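PDB 6MC8: DNA repair protein PprA from Deinococcus deserti, which probably binds DNA and assembles into filaments, acting in the repair of radiation-induced DNA damage and in genome segregation. Local coordinates for residues L65-T70 with H89-L93; R137-L143 with W180-Q186; L190-V194 with W277-Q281; A198-L204 with E254-S260. The protein carries 2 engineered substitutions. All coordinates share one frame; numbering follows the deposited sequence.

Interaction 1. Residues L65-T70 with H89-L93; sequences LEAQLT and HSARL
Leu-65 and Leu-93 begin a helix-on-edge-strand contact: helix 62-80 runs beside strand 89-95, an outer strand of a three-stranded antiparallel sheet. The short helix and strand segments point nearly opposite ways, at 145°, with their axes 6.6 Å apart at closest approach. Leu-65 brings CD1 within 4.0 Å of Leu-93 CD1, methyl against methyl, while its side chain also touches Ala-56 of helix 52-57. One residue on, the extended side chain of Glu-66 reaches obliquely across to the strand. Its OE2 accepts the backbone N-H of Leu-93 at 2.7 Å, a nearly straight bond that arrives on the anti side of the carboxylate and 28° out of its plane. The same carboxylate rests on CB and CG of Arg-92, yet the guanidinium extends away, so the two charges do not pair. Leu-69, four residues after Leu-65, points its side chain toward the strand: its CB lies 3.7 Å from Ala-91 CB, and its CD1 meets Leu-93 CD2 with the two side chains at about a right angle. Ser-90 and Arg-92 bond through their backbones to strand 100-107, whereas Ala-91 and Leu-93 turn their N-H groups to the helix. Side chains of helix 62-80 thus take N-H groups that a further strand could have used. Thr-70 completes the pattern. Its hydroxyl lies on the backbone-N side of the residue (chi1 -61°), where OG1 gives its proton to Glu-66 O at 2.8 Å and accepts Ala-91 N at 3.1 Å.

Interaction 2. Residues R137-L143 with W180-Q186; sequences RSEWGIL and WTRTWRQ
Arg-137 lays its guanidinium flat on the indole of Trp-180, the planes 14° apart, in a cation-pi stack at one end of strand 179-186, an inner strand of the four-stranded antiparallel sheet. The bend at chi3 (-58°) folds the arginine tip over the ring: CZ stands 3.5 Å from the centroid of the six-membered ring, and NH1 is 3.1 Å from Trp-180 CE2. Behind it, CD makes a CH-pi contact with the five-membered ring. With a serine in place of Trp-180 the stack would lose its ring, and the Arg-137 guanidinium would probably be freer to turn.

Further along, Ile-142 drives its CD1 methyl between two strand side chains. On one side CD1 sits over a face of the Arg-182 guanidinium, 3.5 Å from NE; on the other it lies over the Trp-184 six-membered ring, 3.4 Å from the centroid and 7° off the normal. Both side chains leave the strand toward the loop, with CG between backbone N and carbonyl carbon. Leu-143 closes the row, with CD2 3.8 Å from Gln-186 CB, and also packs on Arg-166 of the second subunit.

Against strand 179-186 the loop is held by pi faces and methyl groups, while Glu-169 of strand 168-176 takes the N-H groups of Ile-142 and Leu-143. The buried charge of Arg-182 is probably balanced within the sheet, by the salt bridge from NE to Glu-193.

Interaction 3. Residues L190-V194 with W277-Q281; sequences LAVEV and WKAMQ
Val-192 is the central bump of a strand pressed on a helix: its two methyls enter a hollow lined by Trp-277, Met-280 and Gln-281 on one flank of helix 274-304. The short segments run 33° apart with axes 8.6 Å from each other, so the helix runs roughly along the strand, on one face of the four-stranded antiparallel sheet. CG1 fits against the root of Met-280, 3.7 Å from its CB, while CG2, anti to the valine's backbone N, turns toward the indole and lies 3.8 Å from Trp-277 NE1. An alanine here would take both methyls out of the hollow and would probably leave a gap between the indole and the methionine root.

The neighbouring bumps come two residues away along the strand. Leu-190 pushes CD2 into the notch between Trp-277 CB, at 4.0 Å, and Met-280 SD, at 4.1 Å. The methionine answers by bending at chi3 (68°), which brings its CE methyl 3.3 Å from Leu-190 O. At the other end Val-194 rests CG2 on Gln-281 CG, 3.9 Å away, and reaches further helix residues such as Leu-288.

Between these segments the contact is mainly apolar, van der Waals packing of surfaces shaped to each other. The buried polar group of the indole is satisfied from the sheet, where Trp-277 NE1 hydrogen-bonds to Thr-183 OG1 of the adjacent strand.

Interaction 4. Residues A198-L204 with E254-S260; sequences ATPATAL and EAHFAVS
Pro-200, first residue of helix 200-213, sets its ring against the backbone of 255-257. Its CG lies over the face of the peptide joining His-256 to Phe-257, 3.4 Å from His-256 C, while the neighbouring CB meets Ala-255 O at 3.4 Å. The third ring carbon, CD, touches Ala-258 CB at 4.1 Å. That methyl points into the first turn of the helix: it also comes within 3.7 Å of Thr-199 O and approaches Ala-203 CB, offset to one side, at 4.3 Å. Around this core the other side chains sort by direction. Ala-198 aims its methyl at segment 254-260, 3.4 Å from Val-259 O, and Ser-260 brings CB beside Ala-198. Leu-204, one turn after the proline, extends CD1 toward Ala-255 CA. Phe-257 and Val-259 face the other way, the phenyl ring to Trp-80 and helix 119-127, the valine to Leu-291 of helix 274-304. Of the loop's polar groups, Ser-260 OG bonds to Trp-80 O, and Val-259 O to Gln-292.

Thr-199 holds the N-cap position and points away from the 254-260 loop. Its OG1 is hydrogen-bonded to Thr-202 OG1 at 2.7 Å, so the two hydroxyls pair along the helix start. Here the N-terminal end of helix 200-213 packs on the loop leading into strand 261-267. Proline, which lacks a backbone N-H, suits the first turn. An apolar ring and methyls against peptide atoms make a van der Waals contact, so these polar groups of the loop are satisfied by partners outside the two segments.

Interaction 3 is the buried contact, without exposed touching residues; partly buried interactions 1, 2 and 4 each include at least one, such as Arg-92. Interactions 2 and 3 hold the same four-stranded sheet from its two faces, a loop on one and helix 274-304 on the other, with adjacent strands 179-186 and 189-195 joining them and centres 12 Å apart. Their chemistry differs: cationic and aromatic stacking under the loop, aliphatic and sulfur packing under the helix. Interaction 1 belongs to the separate three-stranded sheet and is alone in bonding side chains to backbone N-H groups across its segments. Interaction 4, nearest the chain's centre, follows strand 189-195 in sequence and relies on small side chains against peptides.

Interaction 1. Residues L65-T70 with H89-L93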
loop_
_atom_site.group_PDB
_atom_site.type_symbol
_atom_site.label_atom_id
_atom_site.label_comp_id
_atom_site.label_asym_id
_atom_site.label_seq_id
_atom_site.Cartn_x
_atom_site.Cartn_y
_atom_site.Cartn_z
ATOM N N LEU A 65 -26.720 15.231 -11.010
ATOM C CA LEU A 65 -27.318 15.473 -9.700
ATOM C C LEU A 65 -26.837 14.465 -8.666
ATOM O O LEU A 65 -26.514 14.839 -7.535
ATOM C CB LEU A 65 -28.840 15.430 -9.801
ATOM C CG LEU A 65 -29.537 16.589 -10.506
ATOM C CD1 LEU A 65 -30.998 16.268 -10.692
ATOM C CD2 LEU A 65 -29.376 17.850 -9.700
ATOM N N GLU A 66 -26.773 13.185 -9.038
ATOM C CA GLU A 66 -26.344 12.157 -8.097
ATOM C C GLU A 66 -24.853 12.252 -7.809
ATOM O O GLU A 66 -24.395 11.821 -6.747
ATOM C CB GLU A 66 -26.709 10.775 -8.636
ATOM C CG GLU A 66 -28.192 10.465 -8.549
ATOM C CD GLU A 66 -28.573 9.190 -9.263
ATOM O OE1 GLU A 66 -27.723 8.630 -9.978
ATOM O OE2 GLU A 66 -29.727 8.751 -9.109
ATOM N N ALA A 67 -24.081 12.810 -8.740
ATOM C CA ALA A 67 -22.670 13.055 -8.471
ATOM C C ALA A 67 -22.494 14.176 -7.456
ATOM O O ALA A 67 -21.581 14.132 -6.627
ATOM C CB ALA A 67 -21.933 13.380 -9.768
ATOM N N GLN A 68 -23.367 15.181 -7.502
ATOM C CA GLN A 68 -23.301 16.258 -6.525
ATOM C C GLN A 68 -23.851 15.811 -5.177
ATOM O O GLN A 68 -23.365 16.249 -4.130
ATOM C CB GLN A 68 -24.054 17.480 -7.043
ATOM C CG GLN A 68 -23.919 18.723 -6.189
ATOM C CD GLN A 68 -22.512 19.271 -6.182
ATOM O OE1 GLN A 68 -21.821 19.240 -7.191
ATOM N NE2 GLN A 68 -22.093 19.804 -5.047
ATOM N N LEU A 69 -24.819 14.902 -5.190
ATOM C CA LEU A 69 -25.396 14.360 -3.942
ATOM C C LEU A 69 -24.338 13.557 -3.194
ATOM O O LEU A 69 -24.241 13.670 -2.003
ATOM C CB LEU A 69 -26.622 13.515 -4.278
ATOM C CG LEU A 69 -27.883 14.296 -4.599
ATOM C CD1 LEU A 69 -28.988 13.357 -4.960
ATOM C CD2 LEU A 69 -28.304 15.123 -3.433
ATOM N N THR A 70 -23.585 12.782 -3.940
ATOM C CA THR A 70 -22.479 11.964 -3.440
ATOM C C THR A 70 -21.363 12.863 -2.936
ATOM O O THR A 70 -20.777 12.525 -1.974
ATOM C CB THR A 70 -22.023 11.019 -4.544
ATOM O OG1 THR A 70 -23.167 10.229 -4.811
ATOM C CG2 THR A 70 -20.861 10.147 -4.154
ATOM N N HIS A 89 -19.455 6.019 0.518
ATOM C CA HIS A 89 -20.765 6.642 0.621
ATOM C C HIS A 89 -21.193 7.183 -0.733
ATOM O O HIS A 89 -20.385 7.764 -1.460
ATOM C CB HIS A 89 -20.749 7.784 1.640
ATOM C CG HIS A 89 -20.389 7.357 3.027
ATOM N ND1 HIS A 89 -21.263 6.686 3.851
ATOM C CD2 HIS A 89 -19.251 7.519 3.740
ATOM C CE1 HIS A 89 -20.678 6.448 5.009
ATOM N NE2 HIS A 89 -19.456 6.941 4.967
ATOM N N SER A 90 -22.471 7.025 -1.035
ATOM C CA SER A 90 -23.064 7.520 -2.299
ATOM C C SER A 90 -24.553 7.775 -2.156
ATOM O O SER A 90 -25.150 7.293 -1.239
ATOM C CB SER A 90 -22.799 6.648 -3.457
ATOM O OG SER A 90 -23.306 5.384 -3.234
ATOM N N ALA A 91 -25.086 8.577 -3.053
ATOM C CA ALA A 91 -26.526 8.853 -3.042
ATOM C C ALA A 91 -27.075 8.651 -4.446
ATOM O O ALA A 91 -26.318 8.741 -5.409
ATOM C CB ALA A 91 -26.792 10.234 -2.552
ATOM N N ARG A 92 -28.333 8.243 -4.505
ATOM C CA ARG A 92 -29.036 8.096 -5.770
ATOM C C ARG A 92 -30.448 8.637 -5.622
ATOM O O ARG A 92 -31.027 8.621 -4.535
ATOM C CB ARG A 92 -29.078 6.635 -6.245
ATOM C CG ARG A 92 -27.744 6.122 -6.751
ATOM C CD ARG A 92 -27.788 4.666 -7.141
ATOM N NE ARG A 92 -26.465 4.195 -7.535
ATOM C CZ ARG A 92 -26.175 2.933 -7.819
ATOM N NH1 ARG A 92 -27.114 2.002 -7.747
ATOM N NH2 ARG A 92 -24.942 2.601 -8.164
ATOM N N LEU A 93 -30.990 9.125 -6.732
ATOM C CA LEU A 93 -32.333 9.678 -6.735
ATOM C C LEU A 93 -33.371 8.575 -6.854
ATOM O O LEU A 93 -33.153 7.562 -7.523
ATOM C CB LEU A 93 -32.506 10.666 -7.884
ATOM C CG LEU A 93 -31.761 11.992 -7.816
ATOM C CD1 LEU A 93 -31.928 12.730 -9.123
ATOM C CD2 LEU A 93 -32.293 12.823 -6.671
#

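Interaction 2. Residues R137-L143 with W180-Q186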
loop_
_atom_site.group_PDB
_atom_site.type_symbol
_atom_site.label_atom_id
_atom_site.label_comp_id
_atom_site.label_asym_id
_atom_site.label_seq_id
_atom_site.Cartn_x
_atom_site.Cartn_y
_atom_site.Cartn_z
ATOM N N ARG A 137 -13.720 7.602 20.723
ATOM C CA ARG A 137 -13.274 7.769 19.349
ATOM C C ARG A 137 -13.446 6.474 18.570
ATOM O O ARG A 137 -13.602 5.392 19.135
ATOM C CB ARG A 137 -11.813 8.202 19.300
ATOM C CG ARG A 137 -11.563 9.573 19.852
ATOM C CD ARG A 137 -10.131 10.006 19.613
ATOM N NE ARG A 137 -9.175 9.073 20.200
ATOM C CZ ARG A 137 -8.811 9.070 21.477
ATOM N NH1 ARG A 137 -9.340 9.934 22.327
ATOM N NH2 ARG A 137 -7.934 8.183 21.914
ATOM N N SER A 138 -13.399 6.598 17.247
ATOM C CA SER A 138 -13.648 5.461 16.373
ATOM C C SER A 138 -12.450 4.521 16.359
ATOM O O SER A 138 -11.306 4.955 16.201
ATOM C CB SER A 138 -13.959 5.947 14.961
ATOM O OG SER A 138 -14.210 4.860 14.092
ATOM N N GLU A 139 -12.715 3.227 16.520
ATOM C CA GLU A 139 -11.657 2.226 16.504
ATOM C C GLU A 139 -11.349 1.685 15.119
ATOM O O GLU A 139 -10.345 0.983 14.966
ATOM C CB GLU A 139 -12.007 1.044 17.413
ATOM C CG GLU A 139 -11.866 1.310 18.892
ATOM C CD GLU A 139 -12.249 0.108 19.725
ATOM O OE1 GLU A 139 -12.789 -0.860 19.156
ATOM O OE2 GLU A 139 -11.998 0.121 20.943
ATOM N N TRP A 140 -12.182 1.973 14.122
ATOM C CA TRP A 140 -11.913 1.479 12.780
ATOM C C TRP A 140 -10.700 2.174 12.185
ATOM O O TRP A 140 -10.457 3.359 12.428
ATOM C CB TRP A 140 -13.096 1.704 11.835
ATOM C CG TRP A 140 -14.388 1.016 12.144
ATOM C CD1 TRP A 140 -15.571 1.611 12.443
ATOM C CD2 TRP A 140 -14.619 -0.393 12.218
ATOM N NE1 TRP A 140 -16.536 0.667 12.659
ATOM C CE2 TRP A 140 -15.975 -0.574 12.535
ATOM C CE3 TRP A 140 -13.815 -1.519 12.037
ATOM C CZ2 TRP A 140 -16.544 -1.833 12.684
ATOM C CZ3 TRP A 140 -14.381 -2.764 12.182
ATOM C CH2 TRP A 140 -15.732 -2.913 12.502
ATOM N N GLY A 141 -9.936 1.424 11.402
ATOM C CA GLY A 141 -8.974 2.034 10.520
ATOM C C GLY A 141 -9.632 2.533 9.248
ATOM O O GLY A 141 -10.616 1.983 8.768
ATOM N N ILE A 142 -9.072 3.612 8.708
ATOM C CA ILE A 142 -9.580 4.182 7.467
ATOM C C ILE A 142 -9.189 3.305 6.286
ATOM O O ILE A 142 -10.012 2.986 5.420
ATOM C CB ILE A 142 -9.058 5.618 7.305
ATOM C CG1 ILE A 142 -9.506 6.450 8.498
ATOM C CG2 ILE A 142 -9.538 6.221 6.006
ATOM C CD1 ILE A 142 -8.826 7.751 8.601
ATOM N N LEU A 143 -7.932 2.896 6.245
ATOM C CA LEU A 143 -7.435 1.957 5.259
ATOM C C LEU A 143 -7.958 0.558 5.577
ATOM O O LEU A 143 -8.572 0.336 6.622
ATOM C CB LEU A 143 -5.908 2.010 5.253
ATOM C CG LEU A 143 -5.260 3.317 4.815
ATOM C CD1 LEU A 143 -3.765 3.172 4.876
ATOM C CD2 LEU A 143 -5.710 3.702 3.431
ATOM N N TRP A 180 -8.052 15.476 18.651
ATOM C CA TRP A 180 -7.276 14.304 18.282
ATOM C C TRP A 180 -7.105 14.268 16.771
ATOM O O TRP A 180 -7.994 14.676 16.023
ATOM C CB TRP A 180 -7.963 13.046 18.790
ATOM C CG TRP A 180 -7.817 12.887 20.258
ATOM C CD1 TRP A 180 -8.555 13.495 21.222
ATOM C CD2 TRP A 180 -6.916 12.013 20.935
ATOM N NE1 TRP A 180 -8.139 13.090 22.461
ATOM C CE2 TRP A 180 -7.133 12.176 22.309
ATOM C CE3 TRP A 180 -5.932 11.119 20.509
ATOM C CZ2 TRP A 180 -6.413 11.471 23.261
ATOM C CZ3 TRP A 180 -5.220 10.427 21.450
ATOM C CH2 TRP A 180 -5.464 10.605 22.814
ATOM N N THR A 181 -5.949 13.793 16.320
ATOM C CA THR A 181 -5.616 13.891 14.910
ATOM C C THR A 181 -4.944 12.619 14.408
ATOM O O THR A 181 -4.355 11.857 15.178
ATOM C CB THR A 181 -4.740 15.127 14.637
ATOM O OG1 THR A 181 -4.521 15.265 13.232
ATOM C CG2 THR A 181 -3.424 15.031 15.344
ATOM N N ARG A 182 -5.069 12.388 13.100
ATOM C CA ARG A 182 -4.444 11.262 12.426
ATOM C C ARG A 182 -4.225 11.595 10.957
ATOM O O ARG A 182 -4.915 12.437 10.382
ATOM C CB ARG A 182 -5.271 9.977 12.568
ATOM C CG ARG A 182 -6.669 10.028 11.996
ATOM C CD ARG A 182 -7.387 8.742 12.321
ATOM N NE ARG A 182 -8.789 8.750 11.931
ATOM C CZ ARG A 182 -9.613 7.727 12.116
ATOM N NH1 ARG A 182 -9.170 6.618 12.679
ATOM N NH2 ARG A 182 -10.878 7.812 11.743
ATOM N N THR A 183 -3.250 10.919 10.361
ATOM C CA THR A 183 -2.789 11.181 9.006
ATOM C C THR A 183 -2.707 9.866 8.246
ATOM O O THR A 183 -2.228 8.866 8.784
ATOM C CB THR A 183 -1.417 11.886 9.038
ATOM O OG1 THR A 183 -1.560 13.180 9.637
ATOM C CG2 THR A 183 -0.806 12.024 7.649
ATOM N N TRP A 184 -3.193 9.857 7.005
ATOM C CA TRP A 184 -3.109 8.648 6.205
ATOM C C TRP A 184 -2.939 8.993 4.733
ATOM O O TRP A 184 -3.345 10.063 4.275
ATOM C CB TRP A 184 -4.338 7.756 6.420
ATOM C CG TRP A 184 -5.632 8.240 5.842
ATOM C CD1 TRP A 184 -6.224 7.805 4.699
ATOM C CD2 TRP A 184 -6.480 9.266 6.366
ATOM N NE1 TRP A 184 -7.400 8.470 4.490
ATOM C CE2 TRP A 184 -7.580 9.379 5.498
ATOM C CE3 TRP A 184 -6.417 10.100 7.486
ATOM C CZ2 TRP A 184 -8.615 10.281 5.718
ATOM C CZ3 TRP A 184 -7.443 10.996 7.698
ATOM C CH2 TRP A 184 -8.522 11.084 6.816
ATOM N N ARG A 185 -2.309 8.075 4.006
ATOM C CA ARG A 185 -2.197 8.129 2.556
ATOM C C ARG A 185 -2.922 6.935 1.953
ATOM O O ARG A 185 -2.768 5.809 2.429
ATOM C CB ARG A 185 -0.731 8.145 2.100
ATOM C CG ARG A 185 -0.559 8.079 0.583
ATOM C CD ARG A 185 0.873 8.180 0.111
ATOM N NE ARG A 185 1.392 9.531 0.241
ATOM C CZ ARG A 185 2.395 9.869 1.033
ATOM N NH1 ARG A 185 3.000 8.947 1.761
ATOM N NH2 ARG A 185 2.799 11.126 1.090
ATOM N N GLN A 186 -3.726 7.186 0.924
ATOM C CA GLN A 186 -4.335 6.128 0.130
ATOM C C GLN A 186 -4.077 6.441 -1.336
ATOM O O GLN A 186 -4.721 7.325 -1.908
ATOM C CB GLN A 186 -5.829 5.998 0.408
ATOM C CG GLN A 186 -6.446 4.790 -0.255
ATOM C CD GLN A 186 -7.909 4.647 0.055
ATOM O OE1 GLN A 186 -8.502 5.501 0.706
ATOM N NE2 GLN A 186 -8.504 3.554 -0.397
#

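Interaction 3. Residues L190-V194 with W277-Q281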
loop_
_atom_site.group_PDB
_atom_site.type_symbol
_atom_site.label_atom_id
_atom_site.label_comp_id
_atom_site.label_asym_id
_atom_site.label_seq_id
_atom_site.Cartn_x
_atom_site.Cartn_y
_atom_site.Cartn_z
ATOM N N LEU A 190 -2.796 12.212 0.122
ATOM C CA LEU A 190 -2.463 12.406 1.525
ATOM C C LEU A 190 -3.637 13.081 2.213
ATOM O O LEU A 190 -4.247 13.995 1.657
ATOM C CB LEU A 190 -1.203 13.256 1.693
ATOM C CG LEU A 190 -0.712 13.476 3.126
ATOM C CD1 LEU A 190 -0.240 12.179 3.739
ATOM C CD2 LEU A 190 0.362 14.529 3.195
ATOM N N ALA A 191 -3.962 12.625 3.415
ATOM C CA ALA A 191 -5.115 13.146 4.126
ATOM C C ALA A 191 -4.831 13.239 5.615
ATOM O O ALA A 191 -4.026 12.477 6.154
ATOM C CB ALA A 191 -6.336 12.280 3.877
ATOM N N VAL A 192 -5.495 14.182 6.273
ATOM C CA VAL A 192 -5.360 14.386 7.708
ATOM C C VAL A 192 -6.733 14.727 8.280
ATOM O O VAL A 192 -7.503 15.483 7.675
ATOM C CB VAL A 192 -4.296 15.462 8.031
ATOM C CG1 VAL A 192 -4.597 16.783 7.368
ATOM C CG2 VAL A 192 -4.133 15.652 9.525
ATOM N N GLU A 193 -7.070 14.104 9.405
ATOM C CA GLU A 193 -8.322 14.336 10.104
ATOM C C GLU A 193 -8.015 15.012 11.428
ATOM O O GLU A 193 -7.061 14.635 12.108
ATOM C CB GLU A 193 -9.075 13.025 10.340
ATOM C CG GLU A 193 -10.419 13.185 11.025
ATOM C CD GLU A 193 -11.115 11.870 11.257
ATOM O OE1 GLU A 193 -10.538 10.821 10.920
ATOM O OE2 GLU A 193 -12.243 11.881 11.777
ATOM N N VAL A 194 -8.806 16.018 11.776
ATOM C CA VAL A 194 -8.743 16.685 13.069
ATOM C C VAL A 194 -10.108 16.545 13.724
ATOM O O VAL A 194 -11.119 16.959 13.150
ATOM C CB VAL A 194 -8.331 18.158 12.914
ATOM C CG1 VAL A 194 -8.558 18.912 14.182
ATOM C CG2 VAL A 194 -6.875 18.249 12.534
ATOM N N TRP A 277 1.602 19.133 4.531
ATOM C CA TRP A 277 0.853 18.428 5.570
ATOM C C TRP A 277 0.670 19.285 6.814
ATOM O O TRP A 277 -0.371 19.216 7.474
ATOM C CB TRP A 277 1.567 17.129 5.948
ATOM C CG TRP A 277 0.919 16.439 7.107
ATOM C CD1 TRP A 277 -0.210 15.684 7.089
ATOM C CD2 TRP A 277 1.306 16.548 8.481
ATOM N NE1 TRP A 277 -0.523 15.275 8.360
ATOM C CE2 TRP A 277 0.390 15.798 9.232
ATOM C CE3 TRP A 277 2.342 17.208 9.142
ATOM C CZ2 TRP A 277 0.488 15.674 10.611
ATOM C CZ3 TRP A 277 2.438 17.085 10.504
ATOM C CH2 TRP A 277 1.518 16.324 11.228
ATOM N N LYS A 278 1.686 20.075 7.163
ATOM C CA LYS A 278 1.564 20.983 8.296
ATOM C C LYS A 278 0.528 22.061 8.016
ATOM O O LYS A 278 -0.210 22.473 8.917
ATOM C CB LYS A 278 2.924 21.601 8.610
ATOM C CG LYS A 278 3.675 20.907 9.722
ATOM C CD LYS A 278 5.101 21.414 9.828
ATOM N N ALA A 279 0.432 22.498 6.763
ATOM C CA ALA A 279 -0.607 23.443 6.388
ATOM C C ALA A 279 -1.960 22.756 6.262
ATOM O O ALA A 279 -3.001 23.410 6.357
ATOM C CB ALA A 279 -0.229 24.139 5.084
ATOM N N MET A 280 -1.962 21.437 6.061
ATOM C CA MET A 280 -3.213 20.692 5.950
ATOM C C MET A 280 -3.873 20.515 7.310
ATOM O O MET A 280 -5.084 20.717 7.455
ATOM C CB MET A 280 -2.950 19.331 5.306
ATOM C CG MET A 280 -2.712 19.350 3.815
ATOM S SD MET A 280 -2.005 17.823 3.189
ATOM C CE MET A 280 -3.361 16.695 3.424
ATOM N N GLN A 281 -3.090 20.116 8.314
ATOM C CA GLN A 281 -3.614 19.952 9.665
ATOM C C GLN A 281 -4.038 21.287 10.260
ATOM O O GLN A 281 -5.043 21.369 10.976
ATOM C CB GLN A 281 -2.562 19.285 10.548
ATOM C CG GLN A 281 -3.052 18.968 11.936
ATOM C CD GLN A 281 -2.001 18.326 12.785
ATOM O OE1 GLN A 281 -0.873 18.141 12.353
ATOM N NE2 GLN A 281 -2.361 17.989 14.011
#

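Interaction 4. Residues A198-L204 with E254-S260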
loop_
_atom_site.group_PDB
_atom_site.type_symbol
_atom_site.label_atom_id
_atom_site.label_comp_id
_atom_site.label_asym_id
_atom_site.label_seq_id
_atom_site.Cartn_x
_atom_site.Cartn_y
_atom_site.Cartn_z
ATOM N N ALA A 198 -18.146 15.575 19.525
ATOM C CA ALA A 198 -19.376 16.330 19.683
ATOM C C ALA A 198 -20.555 15.445 19.316
ATOM O O ALA A 198 -20.570 14.827 18.252
ATOM C CB ALA A 198 -19.377 17.592 18.818
ATOM N N THR A 199 -21.529 15.382 20.209
ATOM C CA THR A 199 -22.819 14.773 19.953
ATOM C C THR A 199 -23.823 15.891 19.702
ATOM O O THR A 199 -23.534 17.058 19.986
ATOM C CB THR A 199 -23.265 13.894 21.136
ATOM O OG1 THR A 199 -23.469 14.695 22.302
ATOM C CG2 THR A 199 -22.230 12.835 21.428
ATOM N N PRO A 200 -24.988 15.585 19.113
ATOM C CA PRO A 200 -26.037 16.613 19.022
ATOM C C PRO A 200 -26.539 17.106 20.365
ATOM O O PRO A 200 -26.950 18.265 20.472
ATOM C CB PRO A 200 -27.138 15.904 18.231
ATOM C CG PRO A 200 -26.430 14.930 17.445
ATOM C CD PRO A 200 -25.304 14.437 18.245
ATOM N N ALA A 201 -26.516 16.261 21.395
ATOM C CA ALA A 201 -26.847 16.728 22.734
ATOM C C ALA A 201 -25.768 17.659 23.271
ATOM O O ALA A 201 -26.073 18.635 23.965
ATOM C CB ALA A 201 -27.051 15.541 23.671
ATOM N N THR A 202 -24.501 17.371 22.958
ATOM C CA THR A 202 -23.402 18.251 23.343
ATOM C C THR A 202 -23.494 19.589 22.624
ATOM O O THR A 202 -23.294 20.648 23.234
ATOM C CB THR A 202 -22.065 17.567 23.040
ATOM O OG1 THR A 202 -21.953 16.372 23.816
ATOM C CG2 THR A 202 -20.887 18.468 23.349
ATOM N N ALA A 203 -23.834 19.559 21.335
ATOM C CA ALA A 203 -23.883 20.779 20.540
ATOM C C ALA A 203 -25.083 21.641 20.909
ATOM O O ALA A 203 -24.999 22.872 20.877
ATOM C CB ALA A 203 -23.903 20.428 19.056
ATOM N N LEU A 204 -26.205 21.014 21.265
ATOM C CA LEU A 204 -27.365 21.782 21.701
ATOM C C LEU A 204 -27.174 22.331 23.107
ATOM O O LEU A 204 -27.749 23.367 23.452
ATOM C CB LEU A 204 -28.628 20.924 21.617
ATOM C CG LEU A 204 -29.177 20.699 20.207
ATOM C CD1 LEU A 204 -30.255 19.641 20.193
ATOM C CD2 LEU A 204 -29.724 22.002 19.674
ATOM N N GLU A 254 -30.629 18.704 13.010
ATOM C CA GLU A 254 -29.770 19.306 14.017
ATOM C C GLU A 254 -29.836 18.570 15.350
ATOM O O GLU A 254 -28.916 18.683 16.165
ATOM C CB GLU A 254 -30.164 20.770 14.192
ATOM C CG GLU A 254 -29.747 21.691 13.050
ATOM C CD GLU A 254 -30.724 21.714 11.897
ATOM O OE1 GLU A 254 -31.790 21.086 12.000
ATOM O OE2 GLU A 254 -30.423 22.357 10.877
ATOM N N ALA A 255 -30.908 17.820 15.598
ATOM C CA ALA A 255 -30.992 17.024 16.812
ATOM C C ALA A 255 -30.339 15.658 16.679
ATOM O O ALA A 255 -30.328 14.900 17.651
ATOM C CB ALA A 255 -32.448 16.834 17.221
ATOM N N HIS A 256 -29.812 15.317 15.502
ATOM C CA HIS A 256 -29.322 13.972 15.246
ATOM C C HIS A 256 -27.979 13.942 14.535
ATOM O O HIS A 256 -27.441 12.856 14.311
ATOM C CB HIS A 256 -30.357 13.193 14.426
ATOM C CG HIS A 256 -31.704 13.156 15.069
ATOM N ND1 HIS A 256 -31.984 12.366 16.160
ATOM C CD2 HIS A 256 -32.828 13.864 14.817
ATOM C CE1 HIS A 256 -33.233 12.569 16.535
ATOM N NE2 HIS A 256 -33.768 13.471 15.734
ATOM N N PHE A 257 -27.420 15.095 14.192
ATOM C CA PHE A 257 -26.150 15.186 13.494
ATOM C C PHE A 257 -25.388 16.393 14.011
ATOM O O PHE A 257 -25.953 17.478 14.151
ATOM C CB PHE A 257 -26.353 15.298 11.979
ATOM C CG PHE A 257 -26.801 14.025 11.331
ATOM C CD1 PHE A 257 -25.874 13.091 10.913
ATOM C CD2 PHE A 257 -28.146 13.754 11.156
ATOM C CE1 PHE A 257 -26.277 11.921 10.319
ATOM C CE2 PHE A 257 -28.554 12.579 10.573
ATOM C CZ PHE A 257 -27.618 11.665 10.148
ATOM N N ALA A 258 -24.107 16.197 14.297
ATOM C CA ALA A 258 -23.248 17.270 14.765
ATOM C C ALA A 258 -21.903 17.184 14.062
ATOM O O ALA A 258 -21.504 16.128 13.572
ATOM C CB ALA A 258 -23.060 17.217 16.284
ATOM N N VAL A 259 -21.207 18.316 14.021
ATOM C CA VAL A 259 -19.862 18.386 13.462
ATOM C C VAL A 259 -18.855 18.001 14.533
ATOM O O VAL A 259 -18.818 18.604 15.608
ATOM C CB VAL A 259 -19.561 19.789 12.911
ATOM C CG1 VAL A 259 -18.099 19.916 12.537
ATOM C CG2 VAL A 259 -20.402 20.059 11.706
ATOM N N SER A 260 -18.033 16.997 14.236
ATOM C CA SER A 260 -16.966 16.593 15.134
ATOM C C SER A 260 -15.603 16.482 14.470
ATOM O O SER A 260 -14.601 16.399 15.184
ATOM C CB SER A 260 -17.300 15.252 15.805
ATOM O OG SER A 260 -17.300 14.195 14.871
#